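Local coordinates for uncharacterized ATP-binding protein MJ1010 (Methanocaldococcus jannaschii DSM 2661, PDB 3BJO) that is of unknown function but possibly binds ATP, its crystallised C-terminal domain belonging to the helix-turn-helix group of folds, at residues L51-G56 against D63-A68; E45-A50 against Y70-K75; D6-L11 against S92-N97; S17-F22 against K76-L81. All blocks are in the same frame, centred on the assembly; numbering follows the deposited sequence.

Contact 1. Residues L51-G56 against D63-A68. With FMT (formic acid), chain B.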
loop_
_atom_site.group_PDB
_atom_site.type_symbol
_atom_site.label_atom_id
_atom_site.label_comp_id
_atom_site.label_asym_id
_atom_site.label_seq_id
_atom_site.Cartn_x
_atom_site.Cartn_y
_atom_site.Cartn_z
ATOM N N LEU A 51 3.180 -1.359 5.409
ATOM C CA LEU A 51 1.822 -0.784 5.318
ATOM C C LEU A 51 1.261 -0.464 6.704
ATOM O O LEU A 51 0.490 0.477 6.879
ATOM C CB LEU A 51 0.912 -1.759 4.589
ATOM C CG LEU A 51 1.122 -1.793 3.072
ATOM C CD1 LEU A 51 0.202 -2.885 2.409
ATOM C CD2 LEU A 51 0.847 -0.449 2.417
ATOM N N LYS A 52 1.647 -1.263 7.695
ATOM C CA LYS A 52 1.124 -1.054 9.027
ATOM C C LYS A 52 1.559 0.316 9.534
ATOM O O LYS A 52 0.900 0.923 10.393
ATOM C CB LYS A 52 1.555 -2.178 9.979
ATOM C CG LYS A 52 0.509 -3.303 10.044
ATOM C CD LYS A 52 1.025 -4.662 10.547
ATOM C CE LYS A 52 1.586 -4.654 11.911
ATOM N NZ LYS A 52 1.544 -6.034 12.569
ATOM N N LEU A 53 2.642 0.828 8.962
ATOM C CA LEU A 53 3.182 2.130 9.402
ATOM C C LEU A 53 2.161 3.244 9.110
ATOM O O LEU A 53 2.107 4.266 9.794
ATOM C CB LEU A 53 4.518 2.438 8.714
ATOM C CG LEU A 53 5.769 1.673 9.175
ATOM C CD1 LEU A 53 7.006 2.031 8.284
ATOM C CD2 LEU A 53 6.109 1.934 10.663
ATOM N N PHE A 54 1.340 3.016 8.099
ATOM C CA PHE A 54 0.378 4.017 7.674
ATOM C C PHE A 54 -0.898 3.966 8.524
ATOM O O PHE A 54 -1.828 4.746 8.296
ATOM C CB PHE A 54 0.026 3.767 6.200
ATOM C CG PHE A 54 1.161 4.108 5.244
ATOM C CD1 PHE A 54 1.268 5.395 4.696
ATOM C CD2 PHE A 54 2.149 3.171 4.945
ATOM C CE1 PHE A 54 2.357 5.739 3.831
ATOM C CE2 PHE A 54 3.224 3.498 4.062
ATOM C CZ PHE A 54 3.315 4.782 3.506
ATOM N N LYS A 55 -0.957 3.071 9.511
ATOM C CA LYS A 55 -2.163 2.992 10.355
ATOM C C LYS A 55 -2.325 4.241 11.206
ATOM O O LYS A 55 -3.432 4.719 11.389
ATOM C CB LYS A 55 -2.192 1.725 11.218
ATOM C CG LYS A 55 -2.669 0.473 10.425
ATOM C CD LYS A 55 -2.409 -0.791 11.208
ATOM C CE LYS A 55 -3.419 -0.922 12.327
ATOM N NZ LYS A 55 -2.995 -1.921 13.316
ATOM N N GLY A 56 -1.232 4.804 11.683
ATOM C CA GLY A 56 -1.347 5.994 12.472
ATOM C C GLY A 56 -0.840 7.288 11.852
ATOM O O GLY A 56 -0.770 8.302 12.547
ATOM N N ASP A 63 12.813 6.124 4.554
ATOM C CA ASP A 63 13.933 5.583 5.280
ATOM C C ASP A 63 13.482 4.520 6.293
ATOM O O ASP A 63 14.320 3.798 6.854
ATOM C CB ASP A 63 14.678 6.726 5.991
ATOM C CG ASP A 63 15.545 7.552 5.045
ATOM O OD1 ASP A 63 15.766 7.151 3.891
ATOM O OD2 ASP A 63 16.030 8.600 5.467
ATOM N N LYS A 64 12.157 4.415 6.510
ATOM C CA LYS A 64 11.597 3.367 7.384
ATOM C C LYS A 64 11.329 2.007 6.701
ATOM O O LYS A 64 11.034 1.031 7.362
ATOM C CB LYS A 64 10.297 3.875 8.044
ATOM C CG LYS A 64 10.567 5.037 9.001
ATOM C CD LYS A 64 9.279 5.491 9.619
ATOM C CE LYS A 64 9.540 6.436 10.762
ATOM N NZ LYS A 64 8.345 7.311 10.992
ATOM N N ILE A 65 11.451 1.961 5.389
ATOM C CA ILE A 65 10.985 0.848 4.546
ATOM C C ILE A 65 12.031 0.518 3.466
ATOM O O ILE A 65 12.579 1.444 2.860
ATOM C CB ILE A 65 9.651 1.239 3.809
ATOM C CG1 ILE A 65 8.537 1.496 4.832
ATOM C CG2 ILE A 65 9.192 0.075 2.861
ATOM C CD1 ILE A 65 7.327 2.309 4.230
ATOM N N PRO A 66 12.346 -0.779 3.263
ATOM C CA PRO A 66 13.301 -1.090 2.224
ATOM C C PRO A 66 12.766 -0.648 0.873
ATOM O O PRO A 66 11.580 -0.865 0.558
ATOM C CB PRO A 66 13.360 -2.619 2.224
ATOM C CG PRO A 66 12.878 -3.018 3.619
ATOM C CD PRO A 66 11.845 -1.987 3.945
ATOM N N LYS A 67 13.680 -0.100 0.091
ATOM C CA LYS A 67 13.399 0.386 -1.215
ATOM C C LYS A 67 12.672 -0.674 -2.037
ATOM O O LYS A 67 11.674 -0.356 -2.643
ATOM C CB LYS A 67 14.655 0.945 -1.919
ATOM C CG LYS A 67 14.324 1.520 -3.339
ATOM C CD LYS A 67 15.501 2.280 -3.949
ATOM C CE LYS A 67 15.080 2.932 -5.276
ATOM N NZ LYS A 67 16.217 3.556 -5.962
ATOM N N ALA A 68 13.126 -1.926 -2.004
ATOM C CA ALA A 68 12.475 -2.973 -2.801
ATOM C C ALA A 68 11.017 -3.067 -2.429
ATOM O O ALA A 68 10.177 -3.237 -3.296
ATOM C CB ALA A 68 13.127 -4.313 -2.568
HETATM C C FMT B . 7.283 9.614 9.376
HETATM O O1 FMT B . 7.563 8.522 8.875
HETATM O O2 FMT B . 6.888 10.581 8.738
#
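L53 reaches toward the 63-68 segment with one methyl, CD1, and that atom meets two neighbours at once. It sits 3.8 Å from K64 CB, touching the root of the lysine side chain, and 3.8 Å from I65 CG1, the leucine and isoleucine running antiparallel alongside one another. With CG anti to the carbonyl carbon (chi1 -74°), L53 extends its branch across the gap. One step along, the F54 ring joins in more loosely: its CE2 is 4.3 Å from I65 CD1. The contact joins the residues following L51 and K52 of helix 44-52 to the 3-10 turn and loop before helix 67-75. Between them runs strand 60-61, one of the two outer strands of a three-stranded antiparallel sheet with 79-82 and 87-90, an order consistent with a winged helix-turn-helix domain. I60 of that strand lies against L53, F54 and I65 alike, while L88 touches F54 and I65 from strand 87-90. Beyond CG the K64 chain runs extended away from this apolar patch, and its NZ donates a hydrogen bond of 2.6 Å to O1 of a formic acid molecule, probably from the crystallisation liquor. E61 N also hydrogen-bonds to that small molecule.

Contact 2. Residues E45-A50 against Y70-K75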
loop_
_atom_site.group_PDB
_atom_site.type_symbol
_atom_site.label_atom_id
_atom_site.label_comp_id
_atom_site.label_asym_id
_atom_site.label_seq_id
_atom_site.Cartn_x
_atom_site.Cartn_y
_atom_site.Cartn_z
ATOM N N GLU A 45 5.428 -10.629 4.739
ATOM C CA GLU A 45 5.676 -10.060 6.062
ATOM C C GLU A 45 6.242 -8.649 5.944
ATOM O O GLU A 45 5.873 -7.796 6.684
ATOM C CB GLU A 45 6.619 -10.950 6.905
ATOM C CG GLU A 45 6.231 -12.422 6.968
ATOM C CD GLU A 45 6.536 -13.173 5.663
ATOM O OE1 GLU A 45 7.692 -13.544 5.432
ATOM O OE2 GLU A 45 5.621 -13.405 4.875
ATOM N N ASP A 46 7.163 -8.433 5.005
ATOM C CA ASP A 46 7.843 -7.140 4.847
ATOM C C ASP A 46 6.835 -6.079 4.361
ATOM O O ASP A 46 6.868 -4.883 4.752
ATOM C CB ASP A 46 8.978 -7.238 3.782
ATOM C CG ASP A 46 10.026 -8.354 4.076
ATOM O OD1 ASP A 46 10.233 -8.670 5.288
ATOM O OD2 ASP A 46 10.605 -8.922 3.070
ATOM N N ILE A 47 5.965 -6.527 3.467
ATOM C CA ILE A 47 4.958 -5.671 2.881
ATOM C C ILE A 47 3.942 -5.195 3.961
ATOM O O ILE A 47 3.607 -4.001 4.033
ATOM C CB ILE A 47 4.270 -6.436 1.710
ATOM C CG1 ILE A 47 5.232 -6.475 0.506
ATOM C CG2 ILE A 47 2.935 -5.729 1.300
ATOM C CD1 ILE A 47 5.045 -7.641 -0.490
ATOM N N ILE A 48 3.459 -6.143 4.770
ATOM C CA ILE A 48 2.544 -5.889 5.903
ATOM C C ILE A 48 3.195 -4.935 6.878
ATOM O O ILE A 48 2.602 -3.959 7.297
ATOM C CB ILE A 48 2.178 -7.210 6.609
ATOM C CG1 ILE A 48 1.460 -8.200 5.647
ATOM C CG2 ILE A 48 1.463 -6.982 7.971
ATOM C CD1 ILE A 48 -0.065 -8.123 5.594
ATOM N N ASN A 49 4.430 -5.209 7.250
ATOM C CA ASN A 49 5.150 -4.287 8.135
ATOM C C ASN A 49 5.211 -2.839 7.632
ATOM O O ASN A 49 4.980 -1.934 8.407
ATOM C CB ASN A 49 6.540 -4.855 8.517
ATOM C CG ASN A 49 6.415 -6.035 9.485
ATOM O OD1 ASN A 49 5.321 -6.325 9.975
ATOM N ND2 ASN A 49 7.516 -6.708 9.762
ATOM N N ALA A 50 5.462 -2.629 6.329
ATOM C CA ALA A 50 5.566 -1.287 5.806
ATOM C C ALA A 50 4.189 -0.619 5.838
ATOM O O ALA A 50 4.042 0.561 6.199
ATOM C CB ALA A 50 6.074 -1.336 4.339
ATOM N N TYR A 70 9.000 -0.615 -0.887
ATOM C CA TYR A 70 8.143 0.484 -1.312
ATOM C C TYR A 70 8.054 0.641 -2.838
ATOM O O TYR A 70 7.031 1.124 -3.346
ATOM C CB TYR A 70 8.424 1.805 -0.547
ATOM C CG TYR A 70 9.739 2.540 -0.864
ATOM C CD1 TYR A 70 10.776 2.626 0.097
ATOM C CD2 TYR A 70 9.905 3.175 -2.072
ATOM C CE1 TYR A 70 11.966 3.334 -0.191
ATOM C CE2 TYR A 70 11.064 3.876 -2.377
ATOM C CZ TYR A 70 12.085 3.943 -1.445
ATOM O OH TYR A 70 13.205 4.606 -1.802
ATOM N N VAL A 71 9.115 0.286 -3.575
ATOM C CA VAL A 71 9.021 0.257 -5.058
ATOM C C VAL A 71 7.896 -0.699 -5.523
ATOM O O VAL A 71 7.119 -0.366 -6.424
ATOM C CB VAL A 71 10.339 -0.119 -5.714
ATOM C CG1 VAL A 71 10.131 -0.582 -7.194
ATOM C CG2 VAL A 71 11.293 1.082 -5.672
ATOM N N TYR A 72 7.815 -1.877 -4.898
ATOM C CA TYR A 72 6.734 -2.816 -5.217
ATOM C C TYR A 72 5.383 -2.158 -4.935
ATOM O O TYR A 72 4.478 -2.232 -5.755
ATOM C CB TYR A 72 6.923 -4.133 -4.418
ATOM C CG TYR A 72 5.832 -5.183 -4.623
ATOM C CD1 TYR A 72 5.775 -5.948 -5.782
ATOM C CD2 TYR A 72 4.847 -5.383 -3.661
ATOM C CE1 TYR A 72 4.741 -6.917 -5.970
ATOM C CE2 TYR A 72 3.825 -6.328 -3.844
ATOM C CZ TYR A 72 3.795 -7.080 -4.996
ATOM O OH TYR A 72 2.776 -7.975 -5.159
ATOM N N LEU A 73 5.261 -1.486 -3.781
ATOM C CA LEU A 73 3.968 -0.933 -3.341
ATOM C C LEU A 73 3.546 0.277 -4.204
ATOM O O LEU A 73 2.369 0.551 -4.371
ATOM C CB LEU A 73 4.055 -0.511 -1.870
ATOM C CG LEU A 73 4.155 -1.644 -0.820
ATOM C CD1 LEU A 73 4.490 -1.075 0.570
ATOM C CD2 LEU A 73 2.831 -2.356 -0.747
ATOM N N VAL A 74 4.533 0.986 -4.760
ATOM C CA VAL A 74 4.264 2.034 -5.733
ATOM C C VAL A 74 3.872 1.399 -7.069
ATOM O O VAL A 74 2.881 1.777 -7.653
ATOM C CB VAL A 74 5.473 3.023 -5.876
ATOM C CG1 VAL A 74 5.200 4.076 -7.014
ATOM C CG2 VAL A 74 5.713 3.721 -4.537
ATOM N N LYS A 75 4.647 0.420 -7.534
ATOM C CA LYS A 75 4.364 -0.246 -8.809
ATOM C C LYS A 75 2.926 -0.741 -8.801
ATOM O O LYS A 75 2.205 -0.638 -9.804
ATOM C CB LYS A 75 5.300 -1.432 -9.001
ATOM C CG LYS A 75 5.190 -2.138 -10.356
ATOM C CD LYS A 75 5.555 -3.643 -10.234
ATOM C CE LYS A 75 5.157 -4.447 -11.518
ATOM N NZ LYS A 75 3.664 -4.460 -11.755
#
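L73, whose two methyls meet I47 and A50 of the facing helix, also carries a doubly bonded carbonyl: L73 O takes backbone bonds from both I78 N and L79 N. That double grip closes helix 67-75 and turns the chain directly into strand 79-82, the first arm of a hairpin with 87-90, much as a winged-helix domain passes from helix to wing. Across from it, helix 44-52 packs steeply: the short segments make an angle of 78°, and their axes approach to 10.7 Å. No hydrogen bond spans this interface; it is built from apolar side chains, and all four that touch are buried. I47 works with both branches. Its CG1 arm, anti to the carbonyl carbon (chi1 -75°), carries I47 CD1 to the Y72 ring, where it lies 3.8 Å from Y72 CE2; the two side chains cross at about a right angle. The other branch, CG2, goes to L73 instead. A turn further along the helix, A50 points its CB toward the facing helix and meets the leucine. F22 of helix 3-24 touches both I47 and L73, and L26 touches both I47 and Y72, so helix 3-24 and the loop after it both reach I47, and between them L73 and Y72. The leucine divides its methyls: L73 CD2 sits 3.9 Å from I47 CG2, and L73 CD1 sits 4.1 Å from A50 CB.

Contact 3. Residues D6-L11 against S92-N97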
loop_
_atom_site.group_PDB
_atom_site.type_symbol
_atom_site.label_atom_id
_atom_site.label_comp_id
_atom_site.label_asym_id
_atom_site.label_seq_id
_atom_site.Cartn_x
_atom_site.Cartn_y
_atom_site.Cartn_z
ATOM N N ASP A 6 -23.589 7.190 0.536
ATOM C CA ASP A 6 -23.609 5.783 0.099
ATOM C C ASP A 6 -22.636 5.538 -1.049
ATOM O O ASP A 6 -22.076 4.491 -1.136
ATOM C CB ASP A 6 -25.037 5.412 -0.358
ATOM C CG ASP A 6 -25.983 5.233 0.827
ATOM O OD1 ASP A 6 -25.507 5.043 1.969
ATOM O OD2 ASP A 6 -27.183 5.302 0.645
ATOM N N VAL A 7 -22.466 6.509 -1.938
ATOM C CA VAL A 7 -21.563 6.340 -3.086
ATOM C C VAL A 7 -20.143 6.223 -2.529
ATOM O O VAL A 7 -19.430 5.307 -2.872
ATOM C CB VAL A 7 -21.665 7.544 -4.033
ATOM C CG1 VAL A 7 -20.414 7.726 -4.897
ATOM C CG2 VAL A 7 -22.941 7.475 -4.918
ATOM N N LEU A 8 -19.740 7.142 -1.668
ATOM C CA LEU A 8 -18.414 7.039 -1.001
ATOM C C LEU A 8 -18.208 5.694 -0.277
ATOM O O LEU A 8 -17.111 5.120 -0.236
ATOM C CB LEU A 8 -18.266 8.219 0.004
ATOM C CG LEU A 8 -16.943 8.199 0.828
ATOM C CD1 LEU A 8 -15.724 8.229 -0.096
ATOM C CD2 LEU A 8 -16.955 9.413 1.776
ATOM N N ASN A 9 -19.261 5.212 0.382
ATOM C CA ASN A 9 -19.211 3.929 1.094
ATOM C C ASN A 9 -18.928 2.769 0.098
ATOM O O ASN A 9 -18.106 1.881 0.364
ATOM C CB ASN A 9 -20.564 3.706 1.734
ATOM C CG ASN A 9 -20.452 3.254 3.124
ATOM O OD1 ASN A 9 -19.880 2.173 3.401
ATOM N ND2 ASN A 9 -20.960 4.092 4.061
ATOM N N ILE A 10 -19.579 2.815 -1.066
ATOM C CA ILE A 10 -19.224 1.906 -2.162
ATOM C C ILE A 10 -17.731 1.923 -2.447
ATOM O O ILE A 10 -17.083 0.878 -2.516
ATOM C CB ILE A 10 -19.983 2.233 -3.456
ATOM C CG1 ILE A 10 -21.492 1.956 -3.302
ATOM C CG2 ILE A 10 -19.464 1.379 -4.658
ATOM C CD1 ILE A 10 -21.784 0.640 -2.612
ATOM N N LEU A 11 -17.180 3.124 -2.597
ATOM C CA LEU A 11 -15.801 3.293 -3.031
ATOM C C LEU A 11 -14.877 2.747 -1.941
ATOM O O LEU A 11 -13.868 2.114 -2.234
ATOM C CB LEU A 11 -15.515 4.767 -3.353
ATOM C CG LEU A 11 -16.305 5.375 -4.549
ATOM C CD1 LEU A 11 -16.034 6.875 -4.762
ATOM C CD2 LEU A 11 -16.100 4.544 -5.835
ATOM N N SER A 92 -4.557 7.044 -2.420
ATOM C CA SER A 92 -5.824 7.788 -2.209
ATOM C C SER A 92 -6.251 7.594 -0.778
ATOM O O SER A 92 -5.652 6.772 -0.080
ATOM C CB SER A 92 -6.921 7.329 -3.179
ATOM O OG SER A 92 -7.528 6.152 -2.714
ATOM N N PHE A 93 -7.246 8.354 -0.320
ATOM C CA PHE A 93 -7.731 8.185 1.057
ATOM C C PHE A 93 -8.504 6.865 1.190
ATOM O O PHE A 93 -8.691 6.363 2.328
ATOM C CB PHE A 93 -8.619 9.345 1.541
ATOM C CG PHE A 93 -7.972 10.717 1.463
ATOM C CD1 PHE A 93 -7.007 11.128 2.406
ATOM C CD2 PHE A 93 -8.349 11.623 0.446
ATOM C CE1 PHE A 93 -6.421 12.407 2.347
ATOM C CE2 PHE A 93 -7.760 12.938 0.385
ATOM C CZ PHE A 93 -6.794 13.311 1.340
ATOM N N LEU A 94 -8.984 6.325 0.062
ATOM C CA LEU A 94 -9.645 4.994 0.057
ATOM C C LEU A 94 -8.607 3.938 0.413
ATOM O O LEU A 94 -8.902 3.016 1.172
ATOM C CB LEU A 94 -10.244 4.640 -1.325
ATOM C CG LEU A 94 -11.236 5.602 -2.008
ATOM C CD1 LEU A 94 -11.610 5.140 -3.451
ATOM C CD2 LEU A 94 -12.537 5.708 -1.166
ATOM N N VAL A 95 -7.400 4.075 -0.166
ATOM C CA VAL A 95 -6.305 3.170 0.134
ATOM C C VAL A 95 -5.970 3.321 1.619
ATOM O O VAL A 95 -5.861 2.322 2.304
ATOM C CB VAL A 95 -5.045 3.381 -0.786
ATOM C CG1 VAL A 95 -3.926 2.468 -0.310
ATOM C CG2 VAL A 95 -5.383 3.093 -2.322
ATOM N N TRP A 96 -5.804 4.560 2.111
ATOM C CA TRP A 96 -5.531 4.771 3.547
ATOM C C TRP A 96 -6.543 4.101 4.463
ATOM O O TRP A 96 -6.186 3.363 5.406
ATOM C CB TRP A 96 -5.432 6.268 3.880
ATOM C CG TRP A 96 -4.753 6.562 5.195
ATOM C CD1 TRP A 96 -3.631 5.948 5.719
ATOM C CD2 TRP A 96 -5.137 7.557 6.145
ATOM N NE1 TRP A 96 -3.308 6.502 6.949
ATOM C CE2 TRP A 96 -4.209 7.487 7.235
ATOM C CE3 TRP A 96 -6.177 8.507 6.188
ATOM C CZ2 TRP A 96 -4.283 8.346 8.352
ATOM C CZ3 TRP A 96 -6.270 9.336 7.312
ATOM C CH2 TRP A 96 -5.327 9.250 8.378
ATOM N N ASN A 97 -7.822 4.388 4.209
ATOM C CA ASN A 97 -8.868 3.798 5.001
ATOM C C ASN A 97 -8.765 2.265 4.972
ATOM O O ASN A 97 -8.910 1.607 5.990
ATOM C CB ASN A 97 -10.242 4.224 4.489
ATOM C CG ASN A 97 -11.361 3.606 5.308
ATOM O OD1 ASN A 97 -11.529 3.928 6.497
ATOM N ND2 ASN A 97 -12.072 2.630 4.701
#
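On either side of L94, which meets L8 and L11, helix 93-102 carries its flat side chains to other partners. The W96 indole has K100 in a cation-pi contact and Y58 in an edge-to-face (T-shaped) one, and its ring nitrogen NE1 is hydrogen-bonded to F54 O; the F93 ring also meets Y58, the two planes tilted about 25°. Of the segment 92-97, L94 alone touches residues 6-11. Its chi1 of -55° sets CG anti to the carbonyl carbon, and the fork that follows straddles the base of L11, with CD2 at 3.8 Å and CD1 at 3.9 Å from L11 CB. CD2 also faces L8 CD1, 4.2 Å away, so two residues three apart on one helix hold a single leucine. The contact thus ties the N-terminal half of the long helix 3-24 to the start of the last helix, two elements that flank the winged-helix-like middle of the domain. Cutting L94 back to an alanine is likely to leave L8 CD1 without its partner and open a gap over L11 CB. L12 and E15 of the long helix extend the leucine's surroundings. S92 is the N-cap that begins helix 93-102: its OG accepts from V95 N at 3.3 Å and an N-H...O angle of 160°, and only weakly from L94 N, where the angle is 125°.

Contact 4. Residues S17-F22 against K76-L81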
loop_
_atom_site.group_PDB
_atom_site.type_symbol
_atom_site.label_atom_id
_atom_site.label_comp_id
_atom_site.label_asym_id
_atom_site.label_seq_id
_atom_site.Cartn_x
_atom_site.Cartn_y
_atom_site.Cartn_z
ATOM N N SER A 17 -11.892 -4.559 -0.459
ATOM C CA SER A 17 -11.829 -5.833 -1.154
ATOM C C SER A 17 -10.571 -5.890 -1.989
ATOM O O SER A 17 -9.911 -6.918 -2.049
ATOM C CB SER A 17 -13.028 -6.038 -2.106
ATOM O OG SER A 17 -14.223 -5.791 -1.400
ATOM N N LYS A 18 -10.241 -4.790 -2.642
ATOM C CA LYS A 18 -9.061 -4.752 -3.486
ATOM C C LYS A 18 -7.775 -4.957 -2.684
ATOM O O LYS A 18 -6.872 -5.684 -3.092
ATOM C CB LYS A 18 -9.005 -3.424 -4.265
ATOM C CG LYS A 18 -9.819 -3.477 -5.556
ATOM C CD LYS A 18 -9.942 -2.105 -6.256
ATOM C CE LYS A 18 -10.935 -2.271 -7.420
ATOM N NZ LYS A 18 -11.625 -1.012 -7.912
ATOM N N LEU A 19 -7.661 -4.281 -1.556
ATOM C CA LEU A 19 -6.460 -4.403 -0.769
ATOM C C LEU A 19 -6.357 -5.860 -0.214
ATOM O O LEU A 19 -5.304 -6.452 -0.203
ATOM C CB LEU A 19 -6.495 -3.397 0.383
ATOM C CG LEU A 19 -5.216 -3.517 1.198
ATOM C CD1 LEU A 19 -3.989 -3.095 0.341
ATOM C CD2 LEU A 19 -5.363 -2.687 2.527
ATOM N N LYS A 20 -7.465 -6.419 0.234
ATOM C CA LYS A 20 -7.521 -7.806 0.739
ATOM C C LYS A 20 -7.065 -8.825 -0.307
ATOM O O LYS A 20 -6.360 -9.792 0.024
ATOM C CB LYS A 20 -8.953 -8.179 1.171
ATOM C CG LYS A 20 -9.286 -7.729 2.570
ATOM C CD LYS A 20 -10.681 -8.238 2.949
ATOM C CE LYS A 20 -10.991 -8.158 4.444
ATOM N NZ LYS A 20 -12.439 -8.531 4.636
ATOM N N ASP A 21 -7.514 -8.610 -1.551
ATOM C CA ASP A 21 -7.089 -9.424 -2.671
ATOM C C ASP A 21 -5.579 -9.257 -2.923
ATOM O O ASP A 21 -4.876 -10.241 -3.110
ATOM C CB ASP A 21 -7.853 -9.041 -3.944
ATOM C CG ASP A 21 -9.285 -9.636 -3.998
ATOM O OD1 ASP A 21 -9.791 -10.216 -2.997
ATOM O OD2 ASP A 21 -9.927 -9.519 -5.074
ATOM N N PHE A 22 -5.106 -8.009 -2.959
ATOM C CA PHE A 22 -3.670 -7.717 -3.101
ATOM C C PHE A 22 -2.859 -8.514 -2.080
ATOM O O PHE A 22 -1.819 -9.125 -2.403
ATOM C CB PHE A 22 -3.395 -6.194 -2.904
ATOM C CG PHE A 22 -1.918 -5.846 -2.717
ATOM C CD1 PHE A 22 -1.035 -5.847 -3.803
ATOM C CD2 PHE A 22 -1.423 -5.559 -1.471
ATOM C CE1 PHE A 22 0.284 -5.527 -3.638
ATOM C CE2 PHE A 22 -0.060 -5.263 -1.270
ATOM C CZ PHE A 22 0.785 -5.228 -2.372
ATOM N N LYS A 76 2.524 -1.265 -7.643
ATOM C CA LYS A 76 1.207 -1.864 -7.461
ATOM C C LYS A 76 0.089 -0.895 -7.108
ATOM O O LYS A 76 -0.994 -1.334 -6.714
ATOM C CB LYS A 76 1.292 -2.990 -6.412
ATOM C CG LYS A 76 2.150 -4.166 -6.867
ATOM C CD LYS A 76 1.483 -5.016 -7.966
ATOM C CE LYS A 76 2.499 -5.890 -8.707
ATOM N NZ LYS A 76 1.886 -6.766 -9.840
ATOM N N ASN A 77 0.360 0.407 -7.245
ATOM C CA ASN A 77 -0.591 1.485 -7.004
ATOM C C ASN A 77 -1.194 1.536 -5.631
ATOM O O ASN A 77 -2.345 1.940 -5.476
ATOM C CB ASN A 77 -1.713 1.463 -8.049
ATOM C CG ASN A 77 -1.171 1.456 -9.435
ATOM O OD1 ASN A 77 -0.460 2.380 -9.836
ATOM N ND2 ASN A 77 -1.470 0.396 -10.174
ATOM N N ILE A 78 -0.418 1.123 -4.633
ATOM C CA ILE A 78 -0.853 1.225 -3.246
ATOM C C ILE A 78 -0.389 2.559 -2.673
ATOM O O ILE A 78 -1.112 3.188 -1.903
ATOM C CB ILE A 78 -0.302 0.041 -2.354
ATOM C CG1 ILE A 78 -0.579 -1.343 -2.998
ATOM C CG2 ILE A 78 -0.880 0.112 -0.936
ATOM C CD1 ILE A 78 -2.042 -1.681 -3.238
ATOM N N LEU A 79 0.831 2.964 -3.028
ATOM C CA LEU A 79 1.490 4.133 -2.440
ATOM C C LEU A 79 1.964 5.062 -3.551
ATOM O O LEU A 79 2.175 4.611 -4.662
ATOM C CB LEU A 79 2.704 3.645 -1.644
ATOM C CG LEU A 79 2.599 3.355 -0.127
ATOM C CD1 LEU A 79 1.266 3.017 0.439
ATOM C CD2 LEU A 79 3.635 2.381 0.326
ATOM N N PHE A 80 2.115 6.358 -3.240
ATOM C CA PHE A 80 2.852 7.320 -4.046
ATOM C C PHE A 80 4.146 7.668 -3.366
ATOM O O PHE A 80 4.173 7.769 -2.150
ATOM C CB PHE A 80 2.092 8.657 -4.172
ATOM C CG PHE A 80 1.033 8.669 -5.219
ATOM C CD1 PHE A 80 1.303 8.227 -6.507
ATOM C CD2 PHE A 80 -0.254 9.154 -4.914
ATOM C CE1 PHE A 80 0.284 8.238 -7.491
ATOM C CE2 PHE A 80 -1.282 9.196 -5.883
ATOM C CZ PHE A 80 -1.022 8.729 -7.172
ATOM N N LEU A 81 5.186 7.909 -4.169
ATOM C CA LEU A 81 6.517 8.316 -3.692
ATOM C C LEU A 81 6.784 9.791 -3.995
ATOM O O LEU A 81 6.506 10.247 -5.104
ATOM C CB LEU A 81 7.601 7.477 -4.378
ATOM C CG LEU A 81 9.090 7.729 -4.056
ATOM C CD1 LEU A 81 9.394 7.516 -2.545
ATOM C CD2 LEU A 81 9.953 6.811 -4.904
#
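Two torsions bring F22 and I78 together: the phenylalanine swings CG opposite its backbone N (chi1 167°), and I78 sets CG1 anti to its own carbonyl carbon (chi1 -51°), from which CD1 turns onto the ring. That methyl lies over the centre of one face, 4.2 Å from the F22 ring centroid and 9° off the normal, a clean CH-pi contact. CG1 of I78 lies over the same face, 4.2 Å from F22 CZ. K76 meets the ring as well, with its CB 3.9 Å from F22 CE1. Its chain then bends at chi2 (-72°) and carries the ammonium group away from the helix, so the aromatic ring touches only the lysine's aliphatic base. L19, one turn back, comes nearer through its methyl: L19 CD1 is 4.3 Å from I78 CD1. Replacing F22 with a serine would probably deprive I78 CD1 of the face it rests on and open a gap beside K76 CB. N77, with positive phi, is the C-prime residue of a Schellman motif that ends helix 67-75, and this turn delivers I78 to the long helix. The contact therefore presses the C-terminal half of helix 3-24 onto the joint between helix 67-75 and strand 79-82, with A98, I99 and V102 of helix 93-102 beside L19, V95 beside I78, and L51 of helix 44-52 against I78.

In the fold
Contacts 1, 2 and 4 share one interior, while contact 3 lies out at the surface. The centres of contacts 1 and 2 are about 7 Å apart, and I65 CG2 rests 3.7 Å from A50 CB. Contact 4 is centred about 9 Å from the centre of contact 2, where Y72 CE2 lies 3.6 Å from F22 CZ, and it meets contact 1 through L51 CD2 and I78 CG2 at 3.8 Å. The centre of contact 3 is about 21 Å from those of contacts 1 and 2, yet F54 O and W96 NE1, 2.7 Å apart, probably form a hydrogen bond to contact 1. Formic acid lies beside contact 1; none of the four includes a bound nucleotide.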